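Local coordinates for protein nucleoporin NUP82 (Saccharomyces cerevisiae, PDB 3PBP) that serves as a structural component of the nuclear pore complex, its N-terminal domain, the part described here, containing the region that interacts with NUP116, at residues P23-R34 with F37-L49. The protein carries 1 engineered substitution. Sequence-based numbering, arbitrary orientation.
Sequences PRYIFSSQNGTR and FIQDNIIRWYNVL
Y25 and I38 form an antiparallel hydrogen-bonded pair at the close-packed end of the contact, I38 N to Y25 O (2.9 Å) and Y25 N to I38 O (3.2 Å). On one sheet face the edge of the Y25 ring meets CB of I38, while CD1 of I38 reaches the F27 ring edge at CE2 (4.3 Å); Y25 OH is bonded beyond, to F69 O. On the other face I26 CB abuts F37 CD1 (4.3 Å), and A438 and M440 of strand 434-440 pack against I26. With F37 CG turned away from its backbone N (chi1 -173°), the ring edge faces R24, F37 CZ 3.8 Å from R24 NH2. Strands 24-29 and 34-39 form a hairpin closed by a type I' turn, Q30 to T33; strand 42-47 is next in a four-stranded antiparallel sheet, a blade of the domain's beta-propeller. Near the turn, more exposed and with fewer apolar contacts, R34 and N47 form a non-hydrogen-bonded pair, R34 CG against N47 ND2 (3.5 Å); T33 O accepts V48 N (3.0 Å), and T33 OG1 touches L49 CD1 (3.3 Å). N47 OD1 accepts from L49 N in an Asx turn and from T50 N; Q30 and L49 are exposed here.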
loop_
_atom_site.group_PDB
_atom_site.type_symbol
_atom_site.label_atom_id
_atom_site.label_comp_id
_atom_site.label_asym_id
_atom_site.label_seq_id
_atom_site.Cartn_x
_atom_site.Cartn_y
_atom_site.Cartn_z
ATOM N N PRO A 23 -21.689 9.869 -17.045
ATOM C CA PRO A 23 -21.167 9.443 -15.737
ATOM C C PRO A 23 -21.822 10.174 -14.555
ATOM O O PRO A 23 -21.936 11.405 -14.571
ATOM C CB PRO A 23 -19.663 9.728 -15.853
ATOM C CG PRO A 23 -19.608 10.894 -16.808
ATOM C CD PRO A 23 -20.642 10.522 -17.854
ATOM N N ARG A 24 -22.248 9.416 -13.538
ATOM C CA ARG A 24 -22.900 9.983 -12.344
ATOM C C ARG A 24 -22.288 9.522 -11.022
ATOM O O ARG A 24 -22.095 8.326 -10.790
ATOM C CB ARG A 24 -24.387 9.622 -12.311
ATOM C CG ARG A 24 -25.219 10.200 -13.433
ATOM C CD ARG A 24 -26.559 9.508 -13.467
ATOM N NE ARG A 24 -27.632 10.352 -12.966
ATOM C CZ ARG A 24 -28.772 9.882 -12.470
ATOM N NH1 ARG A 24 -28.981 8.567 -12.401
ATOM N NH2 ARG A 24 -29.709 10.727 -12.053
ATOM N N TYR A 25 -22.008 10.471 -10.140
ATOM C CA TYR A 25 -21.435 10.129 -8.849
ATOM C C TYR A 25 -22.177 10.815 -7.728
ATOM O O TYR A 25 -22.846 11.818 -7.932
ATOM C CB TYR A 25 -19.967 10.524 -8.793
ATOM C CG TYR A 25 -19.165 10.017 -9.967
ATOM C CD1 TYR A 25 -19.180 10.692 -11.194
ATOM C CD2 TYR A 25 -18.375 8.869 -9.853
ATOM C CE1 TYR A 25 -18.423 10.241 -12.278
ATOM C CE2 TYR A 25 -17.614 8.410 -10.932
ATOM C CZ TYR A 25 -17.643 9.102 -12.142
ATOM O OH TYR A 25 -16.895 8.654 -13.216
ATOM N N ILE A 26 -22.051 10.260 -6.535
ATOM C CA ILE A 26 -22.702 10.824 -5.368
ATOM C C ILE A 26 -21.825 10.555 -4.148
ATOM O O ILE A 26 -21.259 9.471 -4.005
ATOM C CB ILE A 26 -24.104 10.203 -5.168
ATOM C CG1 ILE A 26 -24.793 10.856 -3.971
ATOM C CG2 ILE A 26 -23.985 8.680 -5.001
ATOM C CD1 ILE A 26 -26.178 10.332 -3.721
ATOM N N PHE A 27 -21.690 11.555 -3.286
ATOM C CA PHE A 27 -20.877 11.432 -2.072
ATOM C C PHE A 27 -21.610 12.156 -0.955
ATOM O O PHE A 27 -22.467 13.016 -1.215
ATOM C CB PHE A 27 -19.523 12.107 -2.260
ATOM C CG PHE A 27 -18.835 11.736 -3.529
ATOM C CD1 PHE A 27 -18.114 10.537 -3.623
ATOM C CD2 PHE A 27 -18.917 12.576 -4.648
ATOM C CE1 PHE A 27 -17.482 10.178 -4.812
ATOM C CE2 PHE A 27 -18.289 12.228 -5.845
ATOM C CZ PHE A 27 -17.565 11.021 -5.928
ATOM N N SER A 28 -21.288 11.809 0.284
ATOM C CA SER A 28 -21.905 12.464 1.421
ATOM C C SER A 28 -20.767 12.887 2.317
ATOM O O SER A 28 -19.629 12.489 2.115
ATOM C CB SER A 28 -22.881 11.546 2.156
ATOM O OG SER A 28 -22.207 10.465 2.758
ATOM N N SER A 29 -21.084 13.698 3.313
ATOM C CA SER A 29 -20.076 14.243 4.209
ATOM C C SER A 29 -20.725 14.566 5.557
ATOM O O SER A 29 -21.956 14.642 5.657
ATOM C CB SER A 29 -19.540 15.535 3.583
ATOM O OG SER A 29 -18.152 15.639 3.758
ATOM N N GLN A 30 -19.902 14.780 6.578
ATOM C CA GLN A 30 -20.394 15.124 7.909
ATOM C C GLN A 30 -21.590 14.284 8.373
ATOM O O GLN A 30 -22.706 14.782 8.542
ATOM C CB GLN A 30 -20.741 16.613 7.954
ATOM C CG GLN A 30 -19.592 17.509 7.520
ATOM C CD GLN A 30 -19.899 18.998 7.663
ATOM O OE1 GLN A 30 -21.045 19.400 7.909
ATOM N NE2 GLN A 30 -18.877 19.823 7.496
ATOM N N ASN A 31 -21.340 12.996 8.572
ATOM C CA ASN A 31 -22.363 12.065 9.028
ATOM C C ASN A 31 -23.615 11.991 8.144
ATOM O O ASN A 31 -24.735 11.970 8.652
ATOM C CB ASN A 31 -22.750 12.405 10.467
ATOM C CG ASN A 31 -23.485 11.274 11.148
ATOM O OD1 ASN A 31 -23.077 10.106 11.074
ATOM N ND2 ASN A 31 -24.568 11.612 11.830
ATOM N N GLY A 32 -23.401 11.932 6.825
ATOM C CA GLY A 32 -24.487 11.840 5.858
ATOM C C GLY A 32 -25.371 13.072 5.811
ATOM O O GLY A 32 -26.517 13.038 5.348
ATOM N N THR A 33 -24.814 14.179 6.277
ATOM C CA THR A 33 -25.525 15.435 6.357
ATOM C C THR A 33 -25.393 16.286 5.097
ATOM O O THR A 33 -26.317 16.994 4.744
ATOM C CB THR A 33 -25.048 16.191 7.643
ATOM O OG1 THR A 33 -26.186 16.539 8.434
ATOM C CG2 THR A 33 -24.226 17.446 7.319
ATOM N N ARG A 34 -24.260 16.212 4.407
ATOM C CA ARG A 34 -24.063 17.009 3.186
ATOM C C ARG A 34 -23.963 16.081 1.988
ATOM O O ARG A 34 -23.238 15.095 2.035
ATOM C CB ARG A 34 -22.761 17.809 3.230
ATOM C CG ARG A 34 -22.486 18.645 4.465
ATOM C CD ARG A 34 -20.981 18.688 4.620
ATOM N NE ARG A 34 -20.391 20.003 4.419
ATOM C CZ ARG A 34 -19.111 20.193 4.121
ATOM N NH1 ARG A 34 -18.298 19.158 3.971
ATOM N NH2 ARG A 34 -18.632 21.423 4.017
ATOM N N PHE A 37 -23.374 15.712 -5.648
ATOM C CA PHE A 37 -23.899 14.975 -6.792
ATOM C C PHE A 37 -23.275 15.462 -8.092
ATOM O O PHE A 37 -23.360 16.646 -8.409
ATOM C CB PHE A 37 -25.415 15.197 -6.815
ATOM C CG PHE A 37 -26.150 14.371 -7.825
ATOM C CD1 PHE A 37 -26.269 12.996 -7.672
ATOM C CD2 PHE A 37 -26.784 14.978 -8.902
ATOM C CE1 PHE A 37 -27.013 12.242 -8.577
ATOM C CE2 PHE A 37 -27.527 14.233 -9.806
ATOM C CZ PHE A 37 -27.642 12.860 -9.641
ATOM N N ILE A 38 -22.638 14.565 -8.840
ATOM C CA ILE A 38 -22.019 14.947 -10.116
ATOM C C ILE A 38 -22.795 14.374 -11.308
ATOM O O ILE A 38 -23.090 13.174 -11.365
ATOM C CB ILE A 38 -20.547 14.489 -10.211
ATOM C CG1 ILE A 38 -19.726 15.172 -9.122
ATOM C CG2 ILE A 38 -19.979 14.847 -11.578
ATOM C CD1 ILE A 38 -18.259 14.905 -9.228
ATOM N N GLN A 39 -23.117 15.245 -12.262
ATOM C CA GLN A 39 -23.886 14.854 -13.444
ATOM C C GLN A 39 -23.771 15.921 -14.543
ATOM O O GLN A 39 -23.967 17.118 -14.290
ATOM C CB GLN A 39 -25.336 14.649 -13.015
ATOM C CG GLN A 39 -26.379 14.729 -14.092
ATOM C CD GLN A 39 -27.764 14.524 -13.511
ATOM O OE1 GLN A 39 -28.124 13.408 -13.093
ATOM N NE2 GLN A 39 -28.544 15.603 -13.450
ATOM N N ASP A 40 -23.439 15.478 -15.755
ATOM C CA ASP A 40 -23.262 16.375 -16.899
ATOM C C ASP A 40 -22.178 17.409 -16.658
ATOM O O ASP A 40 -22.311 18.564 -17.054
ATOM C CB ASP A 40 -24.559 17.112 -17.241
ATOM C CG ASP A 40 -25.645 16.177 -17.741
ATOM O OD1 ASP A 40 -25.290 15.178 -18.425
ATOM O OD2 ASP A 40 -26.845 16.454 -17.463
ATOM N N ASN A 41 -21.101 16.988 -16.018
ATOM C CA ASN A 41 -19.996 17.888 -15.726
ATOM C C ASN A 41 -20.397 19.061 -14.847
ATOM O O ASN A 41 -19.845 20.153 -14.968
ATOM C CB ASN A 41 -19.361 18.402 -17.014
ATOM C CG ASN A 41 -18.805 17.281 -17.866
ATOM O OD1 ASN A 41 -17.973 16.489 -17.417
ATOM N ND2 ASN A 41 -19.262 17.204 -19.101
ATOM N N ILE A 42 -21.365 18.825 -13.966
ATOM C CA ILE A 42 -21.802 19.852 -13.036
ATOM C C ILE A 42 -21.810 19.267 -11.624
ATOM O O ILE A 42 -22.252 18.129 -11.412
ATOM C CB ILE A 42 -23.234 20.371 -13.339
ATOM C CG1 ILE A 42 -23.362 20.787 -14.813
ATOM C CG2 ILE A 42 -23.542 21.572 -12.420
ATOM C CD1 ILE A 42 -24.770 21.107 -15.233
ATOM N N ILE A 43 -21.315 20.049 -10.666
ATOM C CA ILE A 43 -21.288 19.624 -9.283
ATOM C C ILE A 43 -22.493 20.215 -8.574
ATOM O O ILE A 43 -22.743 21.416 -8.645
ATOM C CB ILE A 43 -20.028 20.124 -8.550
ATOM C CG1 ILE A 43 -18.767 19.644 -9.274
ATOM C CG2 ILE A 43 -20.040 19.628 -7.112
ATOM C CD1 ILE A 43 -17.451 20.224 -8.716
ATOM N N ARG A 44 -23.258 19.362 -7.912
ATOM C CA ARG A 44 -24.396 19.821 -7.134
ATOM C C ARG A 44 -24.077 19.491 -5.678
ATOM O O ARG A 44 -23.629 18.387 -5.370
ATOM C CB ARG A 44 -25.666 19.099 -7.543
ATOM C CG ARG A 44 -26.226 19.551 -8.843
ATOM C CD ARG A 44 -27.571 18.890 -9.086
ATOM N NE ARG A 44 -28.117 19.254 -10.389
ATOM C CZ ARG A 44 -29.211 18.726 -10.927
ATOM N NH1 ARG A 44 -29.895 17.795 -10.275
ATOM N NH2 ARG A 44 -29.613 19.119 -12.130
ATOM N N TRP A 45 -24.280 20.449 -4.782
ATOM C CA TRP A 45 -24.008 20.217 -3.373
ATOM C C TRP A 45 -25.157 20.762 -2.554
ATOM O O TRP A 45 -25.660 21.841 -2.827
ATOM C CB TRP A 45 -22.677 20.866 -2.975
ATOM C CG TRP A 45 -22.623 22.371 -3.065
ATOM C CD1 TRP A 45 -22.827 23.261 -2.051
ATOM C CD2 TRP A 45 -22.282 23.151 -4.214
ATOM N NE1 TRP A 45 -22.623 24.542 -2.490
ATOM C CE2 TRP A 45 -22.287 24.507 -3.816
ATOM C CE3 TRP A 45 -21.963 22.837 -5.542
ATOM C CZ2 TRP A 45 -21.993 25.550 -4.701
ATOM C CZ3 TRP A 45 -21.669 23.883 -6.427
ATOM C CH2 TRP A 45 -21.684 25.217 -6.000
ATOM N N TYR A 46 -25.578 20.013 -1.548
ATOM C CA TYR A 46 -26.691 20.455 -0.734
ATOM C C TYR A 46 -26.501 20.010 0.698
ATOM O O TYR A 46 -26.246 18.833 0.957
ATOM C CB TYR A 46 -27.976 19.868 -1.313
ATOM C CG TYR A 46 -29.224 19.991 -0.480
ATOM C CD1 TYR A 46 -29.899 21.205 -0.353
ATOM C CD2 TYR A 46 -29.771 18.870 0.123
ATOM C CE1 TYR A 46 -31.106 21.291 0.352
ATOM C CE2 TYR A 46 -30.965 18.938 0.827
ATOM C CZ TYR A 46 -31.631 20.146 0.939
ATOM O OH TYR A 46 -32.818 20.182 1.641
ATOM N N ASN A 47 -26.595 20.958 1.627
ATOM C CA ASN A 47 -26.469 20.625 3.033
ATOM C C ASN A 47 -27.871 20.424 3.596
ATOM O O ASN A 47 -28.639 21.367 3.762
ATOM C CB ASN A 47 -25.749 21.721 3.813
ATOM C CG ASN A 47 -25.558 21.352 5.263
ATOM O OD1 ASN A 47 -26.518 21.061 5.967
ATOM N ND2 ASN A 47 -24.316 21.348 5.712
ATOM N N VAL A 48 -28.186 19.167 3.869
ATOM C CA VAL A 48 -29.466 18.755 4.403
ATOM C C VAL A 48 -30.007 19.561 5.599
ATOM O O VAL A 48 -31.226 19.698 5.742
ATOM C CB VAL A 48 -29.385 17.248 4.756
ATOM C CG1 VAL A 48 -30.472 16.855 5.721
ATOM C CG2 VAL A 48 -29.489 16.431 3.475
ATOM N N LEU A 49 -29.132 20.106 6.443
ATOM C CA LEU A 49 -29.591 20.849 7.615
ATOM C C LEU A 49 -29.491 22.361 7.478
ATOM O O LEU A 49 -30.114 23.110 8.243
ATOM C CB LEU A 49 -28.771 20.457 8.839
ATOM C CG LEU A 49 -28.537 18.987 9.143
ATOM C CD1 LEU A 49 -27.567 18.871 10.311
ATOM C CD2 LEU A 49 -29.870 18.296 9.430
#